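Side-chain contacts in putative branched chain amino acid ABC transporter, periplasmic amino acid-binding protein (Brucella ovis, PDB 4XFK), which is a component of an amino-acid transport system, probably the periplasmic binding protein that captures branched-chain and related amino acids for an ABC transporter: residues A[91-94]-A[95-99]; A[256-259]-A[260-264]; A[278-281]-A[282-286]. The protein carries 1 engineered substitution. One frame throughout, in Å; residues are numbered along the deposited sequence. Where two conformers were deposited one is given.

How the contacts relate
The three contacts are local ones, each within a continuous stretch of chain, and they follow one another in sequence without touching. Contact 1 belongs to helix 88-104, which packs on the parallel five-stranded sheet. Contacts 2 and 3 lie on the other side of the chain's centre, with centres about 37 Å and 33 Å from that of contact 1. These two are closer together, about 25 Å between centres; strand 263-266 and helix 274-288 follow each other in the chain. Tyr31, Gly85 and Gly116 form a sodium site. A bound sodium ion lies about 8 Å from the side chain of Ala91 in contact 1, and one lies about 13 Å from that of Tyr284 in contact 3.

Contact 1: residues A[91-94]-A[95-99]; sequences AGQI and TEDVR
The carboxamide of Gln93 meets the carboxylate of Asp97 one helical turn on, with the two planes 59° apart. Asp97 OD2 lies almost in the amide plane of Gln93. Gln93 NE2 reaches OD2 of Asp97 at 3.1 Å in a nearly straight bond, on the syn side but 30° out of the carboxylate plane. The bond from Gln93 NE2 to Asp97 OD1 is weak and bent, although it is also 3.1 Å long. The Gln93 chain bends at chi2 (66°), which turns NE2 along the helix toward Asp97.

Both residues belong to helix 88-104, the crossover of a beta-alpha-beta unit between strands 81-84 and 111-114. The backbone bond from Asp97 N to Gln93 O, 2.9 Å, links the same pair. On the buried side, Ile94 and Val98 lie side by side, their CG2 atoms 4.2 Å apart. Ile94 also packs on Val71 of helix 63-76 and on Ile82.

A second pair of flat groups, Glu96 and Arg99, lies on the same helix. Glu96 was modelled in two conformers. In the one described, Arg99 brings NE and NH2 side-on to Glu96 OE1 in a salt bridge, which may not be permanent. Thr95 OG1 is hydrogen-bonded to His128.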
loop_
_atom_site.group_PDB
_atom_site.type_symbol
_atom_site.label_atom_id
_atom_site.label_comp_id
_atom_site.label_asym_id
_atom_site.label_seq_id
_atom_site.Cartn_x
_atom_site.Cartn_y
_atom_site.Cartn_z
ATOM N N ALA A 91 1.766 5.161 -10.835
ATOM C CA ALA A 91 1.398 3.787 -11.186
ATOM C C ALA A 91 0.518 3.712 -12.429
ATOM O O ALA A 91 0.655 2.793 -13.233
ATOM C CB ALA A 91 0.700 3.112 -10.028
ATOM N N GLY A 92 -0.400 4.666 -12.572
ATOM C CA GLY A 92 -1.262 4.726 -13.744
ATOM C C GLY A 92 -0.445 4.831 -15.021
ATOM O O GLY A 92 -0.761 4.210 -16.041
ATOM N N GLN A 93 0.628 5.615 -14.967
ATOM C CA GLN A 93 1.527 5.757 -16.102
ATOM C C GLN A 93 2.347 4.485 -16.319
ATOM O O GLN A 93 2.452 3.989 -17.449
ATOM C CB GLN A 93 2.460 6.946 -15.882
ATOM C CG GLN A 93 3.290 7.291 -17.094
ATOM C CD GLN A 93 2.435 7.779 -18.246
ATOM O OE1 GLN A 93 1.497 8.560 -18.054
ATOM N NE2 GLN A 93 2.748 7.322 -19.449
ATOM N N ILE A 94 2.952 3.968 -15.249
ATOM C CA ILE A 94 3.788 2.773 -15.365
ATOM C C ILE A 94 2.993 1.607 -15.933
ATOM O O ILE A 94 3.440 0.929 -16.863
ATOM C CB ILE A 94 4.416 2.366 -14.007
ATOM C CG1 ILE A 94 5.447 3.405 -13.564
ATOM C CG2 ILE A 94 5.079 0.983 -14.103
ATOM C CD1 ILE A 94 6.080 3.091 -12.224
ATOM N N THR A 95 1.802 1.380 -15.391
ATOM C CA THR A 95 1.042 0.222 -15.816
ATOM C C THR A 95 0.676 0.287 -17.304
ATOM O O THR A 95 0.735 -0.729 -18.003
ATOM C CB THR A 95 -0.187 -0.039 -14.919
ATOM O OG1 THR A 95 -0.474 -1.438 -14.949
ATOM C CG2 THR A 95 -1.428 0.746 -15.363
ATOM N N GLU A 96 0.353 1.483 -17.791
ATOM C CA GLU A 96 -0.019 1.647 -19.191
ATOM C C GLU A 96 1.188 1.513 -20.109
ATOM O O GLU A 96 1.109 0.869 -21.159
ATOM C CB GLU A 96 -0.733 2.980 -19.425
ATOM C CG GLU A 96 -2.191 2.967 -19.006
ATOM C CD GLU A 96 -2.976 1.858 -19.684
ATOM O OE1 GLU A 96 -2.973 1.798 -20.934
ATOM O OE2 GLU A 96 -3.587 1.040 -18.966
ATOM N N ASP A 97 2.311 2.100 -19.707
ATOM C CA ASP A 97 3.530 1.977 -20.499
ATOM C C ASP A 97 4.001 0.525 -20.589
ATOM O O ASP A 97 4.438 0.074 -21.654
ATOM C CB ASP A 97 4.641 2.870 -19.947
ATOM C CG ASP A 97 4.366 4.347 -20.169
ATOM O OD1 ASP A 97 3.462 4.677 -20.968
ATOM O OD2 ASP A 97 5.047 5.180 -19.540
ATOM N N VAL A 98 3.895 -0.211 -19.484
ATOM C CA VAL A 98 4.250 -1.628 -19.493
ATOM C C VAL A 98 3.287 -2.433 -20.375
ATOM O O VAL A 98 3.712 -3.266 -21.182
ATOM C CB VAL A 98 4.319 -2.211 -18.066
ATOM C CG1 VAL A 98 4.387 -3.730 -18.122
ATOM C CG2 VAL A 98 5.522 -1.617 -17.328
ATOM N N ARG A 99 1.992 -2.163 -20.244
ATOM C CA ARG A 99 0.993 -2.858 -21.053
ATOM C C ARG A 99 1.243 -2.649 -22.545
ATOM O O ARG A 99 1.209 -3.600 -23.340
ATOM C CB ARG A 99 -0.424 -2.419 -20.684
ATOM C CG ARG A 99 -1.500 -3.223 -21.409
ATOM C CD ARG A 99 -2.891 -2.681 -21.125
ATOM N NE ARG A 99 -3.033 -1.333 -21.660
ATOM C CZ ARG A 99 -3.309 -1.065 -22.930
ATOM N NH1 ARG A 99 -3.491 -2.059 -23.790
ATOM N NH2 ARG A 99 -3.413 0.195 -23.334
#

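Contact 2: residues A[256-259]-A[260-264]; sequences GAIA and EGHIV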
loop_
_atom_site.group_PDB
_atom_site.type_symbol
_atom_site.label_atom_id
_atom_site.label_comp_id
_atom_site.label_asym_id
_atom_site.label_seq_id
_atom_site.Cartn_x
_atom_site.Cartn_y
_atom_site.Cartn_z
ATOM N N GLY A 256 0.148 14.972 19.018
ATOM C CA GLY A 256 0.319 15.523 20.347
ATOM C C GLY A 256 -0.800 15.108 21.279
ATOM O O GLY A 256 -1.102 13.918 21.419
ATOM N N ALA A 257 -1.458 16.107 21.862
ATOM C CA ALA A 257 -2.465 15.902 22.899
ATOM C C ALA A 257 -3.715 15.138 22.449
ATOM O O ALA A 257 -4.457 14.629 23.289
ATOM C CB ALA A 257 -2.860 17.245 23.516
ATOM N N ILE A 258 -3.963 15.059 21.142
ATOM C CA ILE A 258 -5.167 14.369 20.660
ATOM C C ILE A 258 -4.867 12.986 20.084
ATOM O O ILE A 258 -5.694 12.415 19.373
ATOM C CB ILE A 258 -5.960 15.194 19.605
ATOM C CG1 ILE A 258 -5.169 15.347 18.301
ATOM C CG2 ILE A 258 -6.363 16.550 20.171
ATOM C CD1 ILE A 258 -6.022 15.814 17.126
ATOM N N ALA A 259 -3.703 12.440 20.419
ATOM C CA ALA A 259 -3.256 11.181 19.817
ATOM C C ALA A 259 -4.201 9.993 20.038
ATOM O O ALA A 259 -4.419 9.190 19.124
ATOM C CB ALA A 259 -1.854 10.834 20.303
ATOM N N GLU A 260 -4.741 9.860 21.248
ATOM C CA GLU A 260 -5.531 8.684 21.598
ATOM C C GLU A 260 -6.741 8.494 20.681
ATOM O O GLU A 260 -7.475 9.437 20.407
ATOM C CB GLU A 260 -5.990 8.770 23.061
ATOM C CG GLU A 260 -6.757 7.542 23.563
ATOM C CD GLU A 260 -7.289 7.704 24.982
ATOM O OE1 GLU A 260 -7.107 8.785 25.581
ATOM O OE2 GLU A 260 -7.903 6.748 25.501
ATOM N N GLY A 261 -6.926 7.275 20.189
ATOM C CA GLY A 261 -8.203 6.894 19.618
ATOM C C GLY A 261 -8.374 7.009 18.116
ATOM O O GLY A 261 -9.421 6.640 17.589
ATOM N N HIS A 262 -7.376 7.540 17.417
ATOM C CA HIS A 262 -7.422 7.545 15.954
ATOM C C HIS A 262 -7.196 6.140 15.423
ATOM O O HIS A 262 -6.631 5.288 16.117
ATOM C CB HIS A 262 -6.425 8.546 15.379
ATOM C CG HIS A 262 -6.661 9.937 15.862
ATOM N ND1 HIS A 262 -7.614 10.763 15.308
ATOM C CD2 HIS A 262 -6.103 10.630 16.883
ATOM C CE1 HIS A 262 -7.623 11.915 15.958
ATOM N NE2 HIS A 262 -6.722 11.856 16.921
ATOM N N ILE A 263 -7.647 5.904 14.195
ATOM C CA ILE A 263 -7.780 4.553 13.673
ATOM C C ILE A 263 -7.106 4.395 12.313
ATOM O O ILE A 263 -7.108 5.314 11.487
ATOM C CB ILE A 263 -9.289 4.184 13.519
ATOM C CG1 ILE A 263 -10.085 4.504 14.795
ATOM C CG2 ILE A 263 -9.483 2.720 13.134
ATOM C CD1 ILE A 263 -9.686 3.663 15.996
ATOM N N VAL A 264 -6.534 3.222 12.081
ATOM C CA VAL A 264 -5.972 2.878 10.776
ATOM C C VAL A 264 -6.275 1.406 10.506
ATOM O O VAL A 264 -6.395 0.617 11.443
ATOM C CB VAL A 264 -4.442 3.154 10.732
ATOM C CG1 VAL A 264 -3.672 2.169 11.611
ATOM C CG2 VAL A 264 -3.899 3.151 9.297
HETATM O O HOH W 1 -4.468 11.726 23.562
#
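His262 turns its imidazole edge back toward Ile258 and Ala259. The polar contact is between ring nitrogen and backbone carbonyl. His262 NE2 is 2.7 Å from Ile258 O, but the N-H...O angle is only 127°, so the hydrogen bond is weak despite its short length. The carbonyl oxygen sits near the ring plane. Its neighbour Ala259 O also lies at the ring edge, 3.2 Å from His262 CD2. The ring is placed here by chi1 of -58°, with CG beside the backbone N. Its other nitrogen, ND1, is hydrogen-bonded to the backbone N of Phe241. The imidazole therefore has a polar partner at each nitrogen.

The van der Waals contact is looser. Ile258 CD1 lies 4.0 Å from His262 NE2, and the two side chains cross at an angle.

The backbone makes a type II beta turn from Ala259 to His262. Gly261, at the third position of this turn, has the positive phi (96°) usual there for glycine. Ala259 N bonds to Gly256 O just before the turn.

One water bridges the two segments. It donates to Ala257 O and accepts from Glu260 N, at 2.9 Å from Ala257 O.

The stretch leads from helix 251-255 into strand 263-266. Ile258 packs on Ala232 and Ser233 of helix 223-235, and His262 touches Met229 of the same helix. The strand then runs between parallel strand 240-243 and antiparallel strand 350-360 in the mixed sheet.

Contact 3: residues A[278-281]-A[282-286]; sequences MAFA and EDYKK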
loop_
_atom_site.group_PDB
_atom_site.type_symbol
_atom_site.label_atom_id
_atom_site.label_comp_id
_atom_site.label_asym_id
_atom_site.label_seq_id
_atom_site.Cartn_x
_atom_site.Cartn_y
_atom_site.Cartn_z
ATOM N N MET A 278 5.377 -10.608 15.666
ATOM C CA MET A 278 6.390 -9.927 16.456
ATOM C C MET A 278 7.807 -10.285 16.006
ATOM O O MET A 278 8.691 -9.422 15.982
ATOM C CB MET A 278 6.205 -10.185 17.952
ATOM C CG MET A 278 7.080 -9.286 18.807
ATOM S SD MET A 278 6.725 -7.525 18.621
ATOM C CE MET A 278 5.101 -7.457 19.386
ATOM N N ALA A 279 8.029 -11.545 15.632
ATOM C CA ALA A 279 9.351 -11.952 15.172
ATOM C C ALA A 279 9.730 -11.208 13.890
ATOM O O ALA A 279 10.881 -10.813 13.705
ATOM C CB ALA A 279 9.411 -13.463 14.957
ATOM N N PHE A 280 8.759 -11.019 13.008
ATOM C CA PHE A 280 8.994 -10.236 11.805
ATOM C C PHE A 280 9.344 -8.788 12.136
ATOM O O PHE A 280 10.276 -8.239 11.570
ATOM C CB PHE A 280 7.787 -10.281 10.877
ATOM C CG PHE A 280 7.850 -9.268 9.775
ATOM C CD1 PHE A 280 8.890 -9.282 8.852
ATOM C CD2 PHE A 280 6.894 -8.280 9.678
ATOM C CE1 PHE A 280 8.959 -8.331 7.848
ATOM C CE2 PHE A 280 6.952 -7.331 8.679
ATOM C CZ PHE A 280 7.990 -7.353 7.759
ATOM N N ALA A 281 8.601 -8.175 13.055
ATOM C CA ALA A 281 8.869 -6.792 13.443
ATOM C C ALA A 281 10.302 -6.658 13.936
ATOM O O ALA A 281 11.021 -5.738 13.555
ATOM C CB ALA A 281 7.889 -6.329 14.520
ATOM N N GLU A 282 10.727 -7.592 14.781
ATOM C CA GLU A 282 12.080 -7.541 15.328
ATOM C C GLU A 282 13.156 -7.767 14.261
ATOM O O GLU A 282 14.190 -7.094 14.264
ATOM C CB GLU A 282 12.231 -8.547 16.470
ATOM C CG GLU A 282 11.419 -8.194 17.719
ATOM C CD GLU A 282 11.936 -6.950 18.423
ATOM O OE1 GLU A 282 13.154 -6.709 18.357
ATOM O OE2 GLU A 282 11.131 -6.209 19.036
ATOM N N ASP A 283 12.928 -8.708 13.351
ATOM C CA ASP A 283 13.918 -8.969 12.313
ATOM C C ASP A 283 14.026 -7.788 11.354
ATOM O O ASP A 283 15.126 -7.392 10.956
ATOM C CB ASP A 283 13.599 -10.244 11.534
ATOM C CG ASP A 283 14.707 -10.616 10.578
ATOM O OD1 ASP A 283 15.769 -11.063 11.058
ATOM O OD2 ASP A 283 14.530 -10.449 9.353
ATOM N N TYR A 284 12.885 -7.211 10.995
ATOM C CA TYR A 284 12.877 -6.063 10.103
ATOM C C TYR A 284 13.612 -4.884 10.734
ATOM O O TYR A 284 14.361 -4.185 10.058
ATOM C CB TYR A 284 11.434 -5.685 9.755
ATOM C CG TYR A 284 11.318 -4.723 8.604
ATOM C CD1 TYR A 284 11.295 -5.188 7.295
ATOM C CD2 TYR A 284 11.243 -3.355 8.820
ATOM C CE1 TYR A 284 11.199 -4.311 6.226
ATOM C CE2 TYR A 284 11.137 -2.473 7.756
ATOM C CZ TYR A 284 11.119 -2.962 6.459
ATOM O OH TYR A 284 11.017 -2.116 5.375
ATOM N N LYS A 285 13.404 -4.658 12.027
ATOM C CA LYS A 285 14.160 -3.617 12.718
ATOM C C LYS A 285 15.664 -3.911 12.751
ATOM O O LYS A 285 16.476 -3.005 12.577
ATOM C CB LYS A 285 13.621 -3.383 14.137
ATOM C CG LYS A 285 14.384 -2.297 14.889
ATOM C CD LYS A 285 13.770 -1.966 16.235
ATOM C CE LYS A 285 14.540 -0.842 16.919
ATOM N NZ LYS A 285 13.897 -0.441 18.203
ATOM N N LYS A 286 16.033 -5.171 12.971
ATOM C CA LYS A 286 17.441 -5.551 12.966
ATOM C C LYS A 286 18.104 -5.175 11.648
ATOM O O LYS A 286 19.232 -4.678 11.622
ATOM C CB LYS A 286 17.584 -7.051 13.217
ATOM C CG LYS A 286 19.019 -7.506 13.426
ATOM C CD LYS A 286 19.081 -8.945 13.917
ATOM C CE LYS A 286 18.731 -9.937 12.818
ATOM N NZ LYS A 286 19.183 -11.320 13.168
#
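Tyr284 lies beside Phe280, one helical turn earlier, and the two side chains point the same way. Its CB starts toward the preceding turn. There it sits 3.3 Å from Phe280 O and also lies over one face of the Phe280 ring, with CE1 of Phe280 at 4.1 Å from Tyr284 CB. Chi1 of -167° sets CG opposite the backbone N and carries the ring along the flank of Phe280. At CD1 the two rings meet. Tyr284 CD1 is 4.0 Å from Phe280 CE1 and equally far from Phe280 CZ. The rings meet obliquely, their planes inclined at 56° and their centroids 5.7 Å apart. Beyond CD1 the ring leads away from Phe280. At the tip, OH is hydrogen-bonded to Glu296 OE2, so the phenol has a polar partner at the end of its largely apolar path.

The backbone bond from Tyr284 N to Phe280 O, 2.9 Å, belongs to the regular i to i+4 series of the helix. Glu282 lies on a more exposed flank. Its CG passes 3.5 Å from Met278 O, and its OE2 is hydrogen-bonded to Tyr291.

The aromatic side of helix 274-288 faces helices 26-44 and 296-312. Tyr284 rests on Ala33 and Ala34 of helix 26-44, and both rings touch Val300 of helix 296-312. Phe280 also meets Phe268 edge-to-face. Asp283 forms a salt bridge with Lys41 and a hydrogen bond with Tyr37, which ties the helix to helix 26-44.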